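Local structure of pngf-ii (Elizabethkingia meningoseptica, 4R4X) at residues 6-11 with 146-151; 249-254 with 300-305; 439-444 with 451-456. The protein is a peptide:N-glycosidase that removes N-linked glycans from glycoproteins, probably by hydrolysing the bond between the glycan and its asparagine side chain. All coordinates share one frame; numbering follows the deposited sequence. Where two conformers were deposited one is given.

Contact 1. Residues 6-11 with 146-151; sequences ITYQNS and VEATSV
Y8 lays its ring obliquely against the backbone of the adjacent strand, with CD2 3.5 Å from A148 N and CE2 close to the A148 methyl. CG stands anti to the carbonyl carbon (chi1 -64°), a setting that leans the ring toward A148 while CB meets V146 CG1; its hydroxyl continues to a hydrogen bond with V135 O in strand 134-140. On the same face, I6 CG2 touches A148 CB at 3.7 Å, and CG1 runs alongside V151 CG2. N10 and V146 lie side by side, with N10 OD1 3.5 Å from V146 CG2.

The face bearing T7, Q9, E147 and S150 is more polar. T7 OG1 and S150 OG hold one water between them, at 2.8 and 2.9 Å. T149 CG2 reaches Q9 CB at 3.7 Å, the two side chains crossing at about a right angle.

T149 is the extra residue in the backbone pairing. T7 N donates to S150 O at 3.1 Å, yet T7 O accepts from T149 N at 2.8 Å in a nearly straight bond (171° at the hydrogen). Two residues therefore face one, and the register is offset by one before Q9 and E147 exchange their pair of bonds. This is a classic beta bulge in strand 144-154, placed where that strand pairs antiparallel with strand 3-12 and turns a corner within the N-terminal domain.

Contact 2. Residues 249-254 with 300-305; sequences GDVFII and MRFFTP
R301 extends outward past one carboxylate oxygen of D250, OD1. Its CB starts 3.5 Å from D250 OD1; CG swings slightly off, and the bend at chi2 (106°) brings CD back toward the oxygen. A second bend at chi3 sets R301 NE 3.8 Å from D250 OD1, a long salt bridge in which the oxygen lies at the edge of the guanidinium, in its plane. The stronger ionic partner is E298, whose OE1 pairs with NH2, while NH1 bonds to N529 O. E298 OE2 also approaches D250 OD2, so the arginine probably eases the proximity of two acids.

On the face bearing V251, M300 and F302, G249 lies beneath the F302 ring: its CA stands 3.8 Å from the ring centroid, 15° off the normal, in a CH-pi contact. F302 CE1 comes 3.5 Å from D250 N and also touches V251 CG2. Paired backbone bonds join G249 with F302 and V251 with M300, a selenomethionine.

Strands 248-253 and 297-303 thus run antiparallel inside a larger sheet, between strands 343-350 and 493-504. V251 and M300 pack against strand 231-240 of a second sheet, and Y328 of strand 326-331 meets the F302 ring.

Contact 3. Residues 439-444 with 451-456; sequences PKENSI and AHAFTP
This is a beta-hairpin contact between strands 442-446 and 449-454, the latter an outermost strand of a four-stranded antiparallel sheet in the C-terminal part of the enzyme. Backbone bonds pair N442 with F454 and I444 with H452. Toward the turn, I444 O accepts two donors in its carbonyl plane, A451 N at 2.8 Å and H452 N at 3.3 Å. A451 and H452 thus both face I444, forming a classic beta bulge.

N442, I444, H452 and F454 share one face. F454 has CG between its backbone N and carbonyl carbon (chi1 78°), which turns the ring toward the partner strand and brings CE1 4.1 Å from N442 CB. I444 CD1 lies at the edge of that ring, near its plane. Strands 416-428 and 493-504 pack over this face, through L421 and I499 against I444 and through V497 against F454. The other face is more open, and there the A453 methyl touches S443 OG and the carboxylate end of E441.

Past the paired strands, P456 crosses N442 obliquely, its CG 3.5 Å from N442 ND2. P456 CD meets K440 O at 3.2 Å, and the same carbonyl takes a weak hydrogen bond from N442 ND2. T455 CG2 rests 3.6 Å from P439 CB. One water accepts a hydrogen bond from K440 N (2.9 Å) and donates to P456 O, extending the link between the chains beyond direct backbone pairing.

Hydroxyls of Y423 and T425 bond to N442 OD1. These two bonds, with the weaker one from ND2, would favour the observed orientation of the amide: the buried carbonyl oxygen is satisfied by two hydroxyls, while the ND2 side is held only weakly within this contact.

In the fold
The three contacts follow one another along the chain, but they are unevenly spaced. Contact 1 is remote, its centre about 55 Å from that of contact 2 and 64 Å from that of contact 3. Contacts 2 and 3 are neighbours, with centres about 22 Å apart and nearest atoms about 9 Å apart. Strands 416-428 and 493-504 connect them: they extend the sheet containing contact 2, and their side chains pack against the hairpin of contact 3. One zinc is bound by E52 and D159, in the same N-terminal domain as contact 1; another is held by H542 and H545 of the C-terminal histidine tail, probably a tag.

Contact 1. Residues 6-11 with 146-151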
ATOM      1  N   ILE A   6       4.855   6.215 -41.255  1.00 17.69           N
ATOM      2  CA  ILE A   6       3.459   5.846 -41.400  1.00 17.24           C
ATOM      3  C   ILE A   6       2.665   6.260 -40.182  1.00 17.69           C
ATOM      4  O   ILE A   6       3.054   5.962 -39.039  1.00 17.57           O
ATOM      5  CB  ILE A   6       3.296   4.322 -41.599  1.00 16.76           C
ATOM      6  CG1 ILE A   6       4.169   3.839 -42.774  1.00 16.94           C
ATOM      7  CG2 ILE A   6       1.820   3.991 -41.828  1.00 16.93           C
ATOM      8  CD1 ILE A   6       5.575   3.429 -42.387  1.00 16.84           C
ATOM      9  N   THR A   7       1.563   6.959 -40.423  1.00 17.28           N
ATOM     10  CA  THR A   7       0.733   7.492 -39.386  1.00 17.86           C
ATOM     11  C   THR A   7      -0.595   6.789 -39.400  1.00 17.28           C
ATOM     12  O   THR A   7      -1.166   6.581 -40.458  1.00 18.03           O
ATOM     13  CB  THR A   7       0.492   8.998 -39.606  1.00 19.70           C
ATOM     14  OG1 THR A   7       1.768   9.645 -39.720  1.00 22.07           O
ATOM     15  CG2 THR A   7      -0.323   9.579 -38.445  1.00 19.96           C
ATOM     16  N   TYR A   8      -1.069   6.410 -38.222  1.00 17.64           N
ATOM     17  CA  TYR A   8      -2.243   5.546 -38.107  1.00 18.75           C
ATOM     18  C   TYR A   8      -3.389   6.217 -37.382  1.00 19.38           C
ATOM     19  O   TYR A   8      -3.196   7.162 -36.607  1.00 21.30           O
ATOM     20  CB  TYR A   8      -1.901   4.261 -37.348  1.00 17.57           C
ATOM     21  CG  TYR A   8      -0.898   3.368 -38.040  1.00 16.56           C
ATOM     22  CD1 TYR A   8       0.455   3.515 -37.809  1.00 16.04           C
ATOM     23  CD2 TYR A   8      -1.307   2.366 -38.913  1.00 15.64           C
ATOM     24  CE1 TYR A   8       1.390   2.695 -38.431  1.00 15.80           C
ATOM     25  CE2 TYR A   8      -0.383   1.546 -39.552  1.00 15.59           C
ATOM     26  CZ  TYR A   8       0.961   1.703 -39.306  1.00 15.47           C
ATOM     27  OH  TYR A   8       1.897   0.895 -39.925  1.00 15.83           O
ATOM     28  N   GLN A   9      -4.573   5.670 -37.606  1.00 21.36           N
ATOM     29  CA  GLN A   9      -5.814   6.173 -37.017  1.00 23.25           C
ATOM     30  C   GLN A   9      -6.648   5.034 -36.436  1.00 24.35           C
ATOM     31  O   GLN A   9      -6.924   4.049 -37.135  1.00 25.13           O
ATOM     32  CB  GLN A   9      -6.617   6.907 -38.092  1.00 24.86           C
ATOM     33  CG  GLN A   9      -7.911   7.522 -37.599  1.00 27.25           C
ATOM     34  CD  GLN A   9      -8.655   8.245 -38.709  1.00 29.64           C
ATOM     35  OE1 GLN A   9      -8.680   9.476 -38.744  1.00 32.61           O
ATOM     36  NE2 GLN A   9      -9.234   7.494 -39.624  1.00 30.06           N
ATOM     37  N   ASN A  10      -7.060   5.186 -35.177  1.00 25.73           N
ATOM     38  CA  ASN A  10      -7.897   4.219 -34.456  1.00 27.53           C
ATOM     39  C   ASN A  10      -9.389   4.501 -34.598  1.00 30.02           C
ATOM     40  O   ASN A  10      -9.808   5.652 -34.542  1.00 29.01           O
ATOM     41  CB  ASN A  10      -7.556   4.214 -32.964  1.00 30.15           C
ATOM     42  CG  ASN A  10      -6.196   3.598 -32.688  1.00 31.45           C
ATOM     43  OD1 ASN A  10      -6.066   2.661 -31.904  1.00 36.65           O
ATOM     44  ND2 ASN A  10      -5.194   4.081 -33.378  1.00 30.88           N
ATOM     45  N   SER A  11     -10.159   3.426 -34.765  1.00 31.03           N
ATOM     46  CA  SER A  11     -11.610   3.464 -34.928  1.00 32.46           C
ATOM     47  C   SER A  11     -12.211   2.372 -34.078  1.00 33.82           C
ATOM     48  O   SER A  11     -11.589   1.339 -33.861  1.00 32.18           O
ATOM     49  CB  SER A  11     -11.985   3.174 -36.383  1.00 33.18           C
ATOM     50  OG  SER A  11     -11.895   4.341 -37.172  1.00 36.24           O
ATOM     51  N   VAL A 146      -7.178  -0.262 -36.505  1.00 23.23           N
ATOM     52  CA  VAL A 146      -6.096   0.719 -36.583  1.00 22.38           C
ATOM     53  C   VAL A 146      -5.686   0.718 -38.052  1.00 21.93           C
ATOM     54  O   VAL A 146      -5.319  -0.332 -38.569  1.00 21.10           O
ATOM     55  CB  VAL A 146      -4.893   0.333 -35.681  1.00 22.65           C
ATOM     56  CG1 VAL A 146      -3.792   1.390 -35.751  1.00 22.21           C
ATOM     57  CG2 VAL A 146      -5.334   0.148 -34.239  1.00 23.02           C
ATOM     58  N   GLU A 147      -5.783   1.861 -38.730  1.00 21.12           N
ATOM     59  CA  GLU A 147      -5.487   1.928 -40.159  1.00 21.95           C
ATOM     60  C   GLU A 147      -4.578   3.115 -40.509  1.00 20.86           C
ATOM     61  O   GLU A 147      -4.729   4.202 -39.973  1.00 21.32           O
ATOM     62  CB  GLU A 147      -6.801   1.964 -40.965  1.00 24.67           C
ATOM     63  CG  GLU A 147      -6.630   2.155 -42.467  1.00 28.07           C
ATOM     64  CD  GLU A 147      -7.885   1.785 -43.276  1.00 31.22           C
ATOM     65  OE1 GLU A 147      -8.967   1.590 -42.672  1.00 31.35           O
ATOM     66  OE2 GLU A 147      -7.782   1.682 -44.511  1.00 33.65           O
ATOM     67  N   ALA A 148      -3.633   2.896 -41.412  1.00 20.42           N
ATOM     68  CA  ALA A 148      -2.751   3.971 -41.886  1.00 19.57           C
ATOM     69  C   ALA A 148      -3.557   5.052 -42.626  1.00 20.27           C
ATOM     70  O   ALA A 148      -4.481   4.726 -43.373  1.00 19.67           O
ATOM     71  CB  ALA A 148      -1.681   3.394 -42.794  1.00 19.42           C
ATOM     72  N   THR A 149      -3.230   6.321 -42.371  1.00 20.72           N
ATOM     73  CA  THR A 149      -3.814   7.470 -43.070  1.00 22.55           C
ATOM     74  C   THR A 149      -2.788   8.156 -43.981  1.00 22.90           C
ATOM     75  O   THR A 149      -3.163   8.868 -44.898  1.00 22.33           O
ATOM     76  CB  THR A 149      -4.346   8.508 -42.066  1.00 23.29           C
ATOM     77  OG1 THR A 149      -3.376   8.704 -41.049  1.00 23.56           O
ATOM     78  CG2 THR A 149      -5.613   8.020 -41.421  1.00 24.64           C
ATOM     79  N   SER A 150      -1.496   7.949 -43.737  1.00 21.37           N
ATOM     80  CA  SER A 150      -0.471   8.450 -44.644  1.00 20.33           C
ATOM     81  C   SER A 150       0.790   7.626 -44.540  1.00 20.16           C
ATOM     82  O   SER A 150       1.096   7.100 -43.472  1.00 19.91           O
ATOM     83  CB  SER A 150      -0.153   9.929 -44.373  1.00 21.46           C
ATOM     84  OG  SER A 150       0.242  10.113 -43.037  1.00 22.43           O
ATOM     85  N   VAL A 151       1.487   7.517 -45.662  1.00 19.43           N
ATOM     86  CA  VAL A 151       2.796   6.912 -45.763  1.00 21.00           C
ATOM     87  C   VAL A 151       3.663   7.935 -46.504  1.00 22.01           C
ATOM     88  O   VAL A 151       3.389   8.229 -47.667  1.00 22.88           O
ATOM     89  CB  VAL A 151       2.754   5.579 -46.550  1.00 19.98           C
ATOM     90  CG1 VAL A 151       4.153   5.002 -46.707  1.00 20.81           C
ATOM     91  CG2 VAL A 151       1.828   4.588 -45.854  1.00 19.88           C
TER
HETATM   92  O   HOH W   1       2.987   9.535 -42.198  1.00 24.56           O

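Contact 2. Residues 249-254 with 300-305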
ATOM      1  N   GLY A 249       1.186  -6.331  17.650  1.00 13.58           N
ATOM      2  CA  GLY A 249       1.993  -5.442  16.844  1.00 14.35           C
ATOM      3  C   GLY A 249       1.311  -4.109  16.519  1.00 14.46           C
ATOM      4  O   GLY A 249       0.073  -3.983  16.477  1.00 13.38           O
ATOM      5  N   ASP A 250       2.141  -3.101  16.295  1.00 14.78           N
ATOM      6  CA  ASP A 250       1.676  -1.795  15.835  1.00 15.52           C
ATOM      7  C   ASP A 250       2.728  -1.216  14.919  1.00 14.95           C
ATOM      8  O   ASP A 250       3.924  -1.326  15.191  1.00 14.46           O
ATOM      9  CB  ASP A 250       1.538  -0.816  17.011  1.00 17.70           C
ATOM     10  CG  ASP A 250       0.096  -0.537  17.415  1.00 20.42           C
ATOM     11  OD1 ASP A 250      -0.864  -0.880  16.695  1.00 24.34           O
ATOM     12  OD2 ASP A 250      -0.078   0.064  18.491  1.00 21.35           O
ATOM     13  N   VAL A 251       2.272  -0.576  13.859  1.00 14.10           N
ATOM     14  CA  VAL A 251       3.048   0.410  13.131  1.00 13.65           C
ATOM     15  C   VAL A 251       2.452   1.738  13.565  1.00 13.35           C
ATOM     16  O   VAL A 251       1.222   1.934  13.509  1.00 13.31           O
ATOM     17  CB  VAL A 251       2.928   0.241  11.621  1.00 13.29           C
ATOM     18  CG1 VAL A 251       3.748   1.296  10.901  1.00 13.43           C
ATOM     19  CG2 VAL A 251       3.368  -1.158  11.217  1.00 14.05           C
ATOM     20  N   PHE A 252       3.317   2.621  14.047  1.00 13.09           N
ATOM     21  CA  PHE A 252       2.883   3.850  14.683  1.00 13.43           C
ATOM     22  C   PHE A 252       3.711   5.024  14.212  1.00 13.34           C
ATOM     23  O   PHE A 252       4.815   4.850  13.686  1.00 12.03           O
ATOM     24  CB  PHE A 252       2.948   3.737  16.217  1.00 14.16           C
ATOM     25  CG  PHE A 252       4.329   3.511  16.775  1.00 13.88           C
ATOM     26  CD1 PHE A 252       4.832   2.235  16.931  1.00 13.76           C
ATOM     27  CD2 PHE A 252       5.121   4.589  17.163  1.00 14.07           C
ATOM     28  CE1 PHE A 252       6.114   2.023  17.442  1.00 14.15           C
ATOM     29  CE2 PHE A 252       6.386   4.387  17.696  1.00 14.68           C
ATOM     30  CZ  PHE A 252       6.897   3.095  17.818  1.00 14.75           C
ATOM     31  N   ILE A 253       3.135   6.204  14.354  1.00 14.36           N
ATOM     32  CA  ILE A 253       3.854   7.462  14.211  1.00 14.18           C
ATOM     33  C   ILE A 253       3.710   8.245  15.510  1.00 14.13           C
ATOM     34  O   ILE A 253       2.794   7.995  16.318  1.00 14.13           O
ATOM     35  CB  ILE A 253       3.392   8.304  12.993  1.00 14.75           C
ATOM     36  CG1 ILE A 253       1.912   8.655  13.088  1.00 14.08           C
ATOM     37  CG2 ILE A 253       3.658   7.549  11.689  1.00 16.14           C
ATOM     38  CD1 ILE A 253       1.417   9.633  12.047  1.00 14.42           C
ATOM     39  N   ILE A 254       4.616   9.207  15.716  1.00 14.40           N
ATOM     40  CA  ILE A 254       4.646   9.962  16.947  1.00 14.20           C
ATOM     41  C   ILE A 254       4.313  11.432  16.657  1.00 15.04           C
ATOM     42  O   ILE A 254       5.161  12.168  16.120  1.00 15.17           O
ATOM     43  CB  ILE A 254       6.018   9.837  17.648  1.00 14.65           C
ATOM     44  CG1 ILE A 254       6.292   8.377  18.003  1.00 15.15           C
ATOM     45  CG2 ILE A 254       6.041  10.692  18.913  1.00 14.36           C
ATOM     46  CD1 ILE A 254       7.671   8.094  18.534  1.00 15.37           C
HETATM   47  N   MSE A 300      -1.385   1.119  11.860  1.00 14.44           N
HETATM   48  CA  MSE A 300      -1.882  -0.246  11.593  0.50 15.37           C
HETATM   49  C   MSE A 300      -1.686  -1.059  12.843  1.00 14.44           C
HETATM   50  O   MSE A 300      -0.572  -1.162  13.337  1.00 14.76           O
HETATM   51  CB  MSE A 300      -1.092  -0.909  10.442  0.50 17.05           C
HETATM   52  CG  MSE A 300      -1.457  -2.381  10.195  0.50 19.08           C
HETATM   53 SE   MSE A 300       0.059  -3.431   9.465  0.50 23.18          SE
HETATM   54  CE  MSE A 300       0.796  -2.112   8.207  0.50 21.84           C
ATOM     55  N   ARG A 301      -2.768  -1.640  13.377  1.00 13.47           N
ATOM     56  CA  ARG A 301      -2.702  -2.586  14.473  1.00 14.14           C
ATOM     57  C   ARG A 301      -2.801  -3.974  13.855  1.00 13.79           C
ATOM     58  O   ARG A 301      -3.709  -4.240  13.044  1.00 14.05           O
ATOM     59  CB  ARG A 301      -3.844  -2.347  15.478  1.00 15.39           C
ATOM     60  CG  ARG A 301      -4.021  -3.435  16.543  1.00 16.92           C
ATOM     61  CD  ARG A 301      -3.563  -3.074  17.943  1.00 16.52           C
ATOM     62  NE  ARG A 301      -4.092  -1.799  18.434  1.00 16.31           N
ATOM     63  CZ  ARG A 301      -5.225  -1.590  19.114  1.00 15.86           C
ATOM     64  NH1 ARG A 301      -6.060  -2.574  19.422  1.00 15.71           N
ATOM     65  NH2 ARG A 301      -5.549  -0.341  19.458  1.00 14.96           N
ATOM     66  N   PHE A 302      -1.843  -4.844  14.192  1.00 13.22           N
ATOM     67  CA  PHE A 302      -1.780  -6.174  13.609  1.00 12.60           C
ATOM     68  C   PHE A 302      -1.368  -7.181  14.668  1.00 12.68           C
ATOM     69  O   PHE A 302      -0.836  -6.824  15.731  1.00 12.88           O
ATOM     70  CB  PHE A 302      -0.828  -6.238  12.387  1.00 12.30           C
ATOM     71  CG  PHE A 302       0.635  -6.043  12.720  1.00 12.76           C
ATOM     72  CD1 PHE A 302       1.172  -4.759  12.871  1.00 12.92           C
ATOM     73  CD2 PHE A 302       1.493  -7.138  12.863  1.00 12.63           C
ATOM     74  CE1 PHE A 302       2.514  -4.579  13.188  1.00 13.55           C
ATOM     75  CE2 PHE A 302       2.840  -6.961  13.184  1.00 13.50           C
ATOM     76  CZ  PHE A 302       3.357  -5.684  13.343  1.00 12.91           C
ATOM     77  N   PHE A 303      -1.630  -8.451  14.379  1.00 11.70           N
ATOM     78  CA  PHE A 303      -1.227  -9.509  15.278  1.00 11.13           C
ATOM     79  C   PHE A 303      -0.425 -10.514  14.504  1.00 10.73           C
ATOM     80  O   PHE A 303      -0.846 -10.928  13.435  1.00 11.18           O
ATOM     81  CB  PHE A 303      -2.456 -10.106  15.935  1.00 11.23           C
ATOM     82  CG  PHE A 303      -3.118  -9.139  16.859  1.00 11.35           C
ATOM     83  CD1 PHE A 303      -3.984  -8.184  16.363  1.00 11.40           C
ATOM     84  CD2 PHE A 303      -2.743  -9.088  18.186  1.00 11.60           C
ATOM     85  CE1 PHE A 303      -4.519  -7.203  17.187  1.00 11.87           C
ATOM     86  CE2 PHE A 303      -3.302  -8.135  19.036  1.00 12.60           C
ATOM     87  CZ  PHE A 303      -4.173  -7.172  18.530  1.00 11.76           C
ATOM     88  N   THR A 304       0.733 -10.900  15.027  1.00 11.07           N
ATOM     89  CA  THR A 304       1.541 -11.935  14.351  1.00 11.39           C
ATOM     90  C   THR A 304       0.855 -13.285  14.451  1.00 11.37           C
ATOM     91  O   THR A 304       0.121 -13.568  15.410  1.00 11.57           O
ATOM     92  CB  THR A 304       2.993 -12.072  14.861  1.00 11.71           C
ATOM     93  OG1 THR A 304       3.014 -12.713  16.148  1.00 12.19           O
ATOM     94  CG2 THR A 304       3.694 -10.743  14.926  1.00 11.99           C
ATOM     95  N   PRO A 305       1.057 -14.123  13.436  1.00 11.35           N
ATOM     96  CA  PRO A 305       0.612 -15.472  13.572  1.00 11.63           C
ATOM     97  C   PRO A 305       1.554 -16.233  14.511  1.00 11.48           C
ATOM     98  O   PRO A 305       2.496 -15.655  15.014  1.00 11.22           O
ATOM     99  CB  PRO A 305       0.636 -15.972  12.131  1.00 11.76           C
ATOM    100  CG  PRO A 305       1.782 -15.258  11.525  1.00 11.47           C
ATOM    101  CD  PRO A 305       1.769 -13.904  12.165  1.00 11.82           C
TER

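Contact 3. Residues 439-444 with 451-456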
ATOM      1  N   PRO A 439     -16.963 -11.692  24.216  1.00 13.67           N
ATOM      2  CA  PRO A 439     -17.337 -10.421  23.601  1.00 13.31           C
ATOM      3  C   PRO A 439     -17.726  -9.391  24.669  1.00 12.77           C
ATOM      4  O   PRO A 439     -18.396  -9.744  25.648  1.00 11.91           O
ATOM      5  CB  PRO A 439     -18.562 -10.765  22.762  1.00 13.81           C
ATOM      6  CG  PRO A 439     -18.725 -12.236  22.816  1.00 14.41           C
ATOM      7  CD  PRO A 439     -17.952 -12.745  23.983  1.00 14.47           C
ATOM      8  N   LYS A 440     -17.319  -8.137  24.474  1.00 12.85           N
ATOM      9  CA  LYS A 440     -17.707  -7.068  25.404  1.00 12.72           C
ATOM     10  C   LYS A 440     -18.086  -5.836  24.630  1.00 13.39           C
ATOM     11  O   LYS A 440     -17.324  -5.379  23.784  1.00 13.70           O
ATOM     12  CB  LYS A 440     -16.562  -6.717  26.366  1.00 12.39           C
ATOM     13  CG  LYS A 440     -16.134  -7.822  27.307  1.00 12.66           C
ATOM     14  CD  LYS A 440     -17.227  -8.261  28.265  1.00 12.92           C
ATOM     15  CE  LYS A 440     -16.732  -9.368  29.198  1.00 13.03           C
ATOM     16  NZ  LYS A 440     -15.785  -8.897  30.236  1.00 12.84           N
ATOM     17  N   GLU A 441     -19.248  -5.274  24.935  1.00 13.57           N
ATOM     18  CA  GLU A 441     -19.678  -4.044  24.310  1.00 14.09           C
ATOM     19  C   GLU A 441     -18.784  -2.850  24.635  1.00 13.20           C
ATOM     20  O   GLU A 441     -18.564  -2.562  25.797  1.00 13.23           O
ATOM     21  CB  GLU A 441     -21.107  -3.760  24.736  1.00 16.14           C
ATOM     22  CG  GLU A 441     -21.731  -2.535  24.109  1.00 17.80           C
ATOM     23  CD  GLU A 441     -23.233  -2.476  24.396  1.00 20.07           C
ATOM     24  OE1 GLU A 441     -23.625  -1.976  25.472  1.00 22.12           O
ATOM     25  OE2 GLU A 441     -24.018  -2.929  23.541  1.00 19.42           O
ATOM     26  N   ASN A 442     -18.257  -2.182  23.593  1.00 12.46           N
ATOM     27  CA  ASN A 442     -17.514  -0.924  23.727  1.00 12.34           C
ATOM     28  C   ASN A 442     -18.518   0.214  23.524  1.00 12.60           C
ATOM     29  O   ASN A 442     -19.209   0.254  22.495  1.00 12.71           O
ATOM     30  CB  ASN A 442     -16.408  -0.755  22.645  1.00 11.91           C
ATOM     31  CG  ASN A 442     -15.192  -1.666  22.834  1.00 12.11           C
ATOM     32  OD1 ASN A 442     -14.062  -1.287  22.485  1.00 11.86           O
ATOM     33  ND2 ASN A 442     -15.406  -2.865  23.336  1.00 12.22           N
ATOM     34  N   SER A 443     -18.566   1.153  24.458  1.00 13.18           N
ATOM     35  CA  SER A 443     -19.472   2.304  24.388  1.00 12.91           C
ATOM     36  C   SER A 443     -18.664   3.603  24.287  1.00 13.59           C
ATOM     37  O   SER A 443     -17.791   3.860  25.089  1.00 14.80           O
ATOM     38  CB  SER A 443     -20.360   2.347  25.624  1.00 13.33           C
ATOM     39  OG  SER A 443     -21.237   1.228  25.652  1.00 13.61           O
ATOM     40  N   ILE A 444     -18.971   4.411  23.284  1.00 14.42           N
ATOM     41  CA  ILE A 444     -18.290   5.679  23.041  1.00 14.53           C
ATOM     42  C   ILE A 444     -19.270   6.836  23.326  1.00 14.30           C
ATOM     43  O   ILE A 444     -20.379   6.882  22.776  1.00 13.93           O
ATOM     44  CB  ILE A 444     -17.779   5.766  21.591  1.00 15.81           C
ATOM     45  CG1 ILE A 444     -16.635   4.760  21.327  1.00 17.28           C
ATOM     46  CG2 ILE A 444     -17.243   7.159  21.282  1.00 15.96           C
ATOM     47  CD1 ILE A 444     -17.077   3.324  21.313  1.00 18.51           C
ATOM     48  N   ALA A 451     -22.781   7.997  22.021  1.00 17.15           N
ATOM     49  CA  ALA A 451     -22.798   8.224  20.597  1.00 16.78           C
ATOM     50  C   ALA A 451     -22.842   6.905  19.777  1.00 17.03           C
ATOM     51  O   ALA A 451     -23.445   6.877  18.704  1.00 16.71           O
ATOM     52  CB  ALA A 451     -21.607   9.077  20.196  1.00 17.32           C
ATOM     53  N   HIS A 452     -22.231   5.837  20.293  1.00 15.14           N
ATOM     54  CA  HIS A 452     -22.099   4.590  19.563  1.00 15.34           C
ATOM     55  C   HIS A 452     -21.722   3.455  20.524  1.00 15.14           C
ATOM     56  O   HIS A 452     -20.802   3.600  21.359  1.00 15.70           O
ATOM     57  CB  HIS A 452     -21.005   4.758  18.501  1.00 15.62           C
ATOM     58  CG  HIS A 452     -20.877   3.609  17.577  1.00 15.80           C
ATOM     59  ND1 HIS A 452     -21.802   3.338  16.596  1.00 17.18           N
ATOM     60  CD2 HIS A 452     -19.929   2.643  17.476  1.00 16.21           C
ATOM     61  CE1 HIS A 452     -21.438   2.247  15.939  1.00 17.48           C
ATOM     62  NE2 HIS A 452     -20.305   1.809  16.452  1.00 15.88           N
ATOM     63  N   ALA A 453     -22.414   2.331  20.400  1.00 13.94           N
ATOM     64  CA  ALA A 453     -22.101   1.136  21.187  1.00 14.34           C
ATOM     65  C   ALA A 453     -22.010  -0.039  20.213  1.00 14.40           C
ATOM     66  O   ALA A 453     -22.833  -0.171  19.305  1.00 15.08           O
ATOM     67  CB  ALA A 453     -23.182   0.899  22.219  1.00 14.58           C
ATOM     68  N   PHE A 454     -20.976  -0.846  20.350  1.00 13.65           N
ATOM     69  CA  PHE A 454     -20.846  -2.032  19.494  1.00 13.20           C
ATOM     70  C   PHE A 454     -19.975  -3.067  20.161  1.00 12.70           C
ATOM     71  O   PHE A 454     -19.126  -2.753  21.021  1.00 12.17           O
ATOM     72  CB  PHE A 454     -20.299  -1.668  18.104  1.00 13.54           C
ATOM     73  CG  PHE A 454     -18.791  -1.435  18.062  1.00 13.95           C
ATOM     74  CD1 PHE A 454     -18.230  -0.305  18.633  1.00 14.22           C
ATOM     75  CD2 PHE A 454     -17.945  -2.348  17.410  1.00 14.79           C
ATOM     76  CE1 PHE A 454     -16.856  -0.082  18.579  1.00 13.87           C
ATOM     77  CE2 PHE A 454     -16.562  -2.127  17.332  1.00 14.28           C
ATOM     78  CZ  PHE A 454     -16.024  -0.994  17.910  1.00 14.56           C
ATOM     79  N   THR A 455     -20.191  -4.310  19.766  1.00 12.59           N
ATOM     80  CA  THR A 455     -19.433  -5.422  20.291  1.00 13.75           C
ATOM     81  C   THR A 455     -18.400  -5.892  19.257  1.00 14.13           C
ATOM     82  O   THR A 455     -18.780  -6.467  18.222  1.00 14.42           O
ATOM     83  CB  THR A 455     -20.393  -6.555  20.652  1.00 14.35           C
ATOM     84  OG1 THR A 455     -21.329  -6.062  21.633  1.00 15.03           O
ATOM     85  CG2 THR A 455     -19.630  -7.731  21.226  1.00 14.66           C
ATOM     86  N   PRO A 456     -17.105  -5.629  19.520  1.00 13.55           N
ATOM     87  CA  PRO A 456     -16.080  -5.977  18.541  1.00 13.94           C
ATOM     88  C   PRO A 456     -15.823  -7.486  18.593  1.00 13.41           C
ATOM     89  O   PRO A 456     -15.585  -8.038  19.670  1.00 13.56           O
ATOM     90  CB  PRO A 456     -14.856  -5.194  19.008  1.00 14.24           C
ATOM     91  CG  PRO A 456     -15.288  -4.300  20.121  1.00 14.38           C
ATOM     92  CD  PRO A 456     -16.530  -4.919  20.677  1.00 14.10           C
TER
HETATM   93  O   HOH W   2     -15.358  -8.105  22.278  1.00 13.68           O
HETATM   94  O   HOH W   3     -22.605  -3.938  21.389  1.00 27.88           O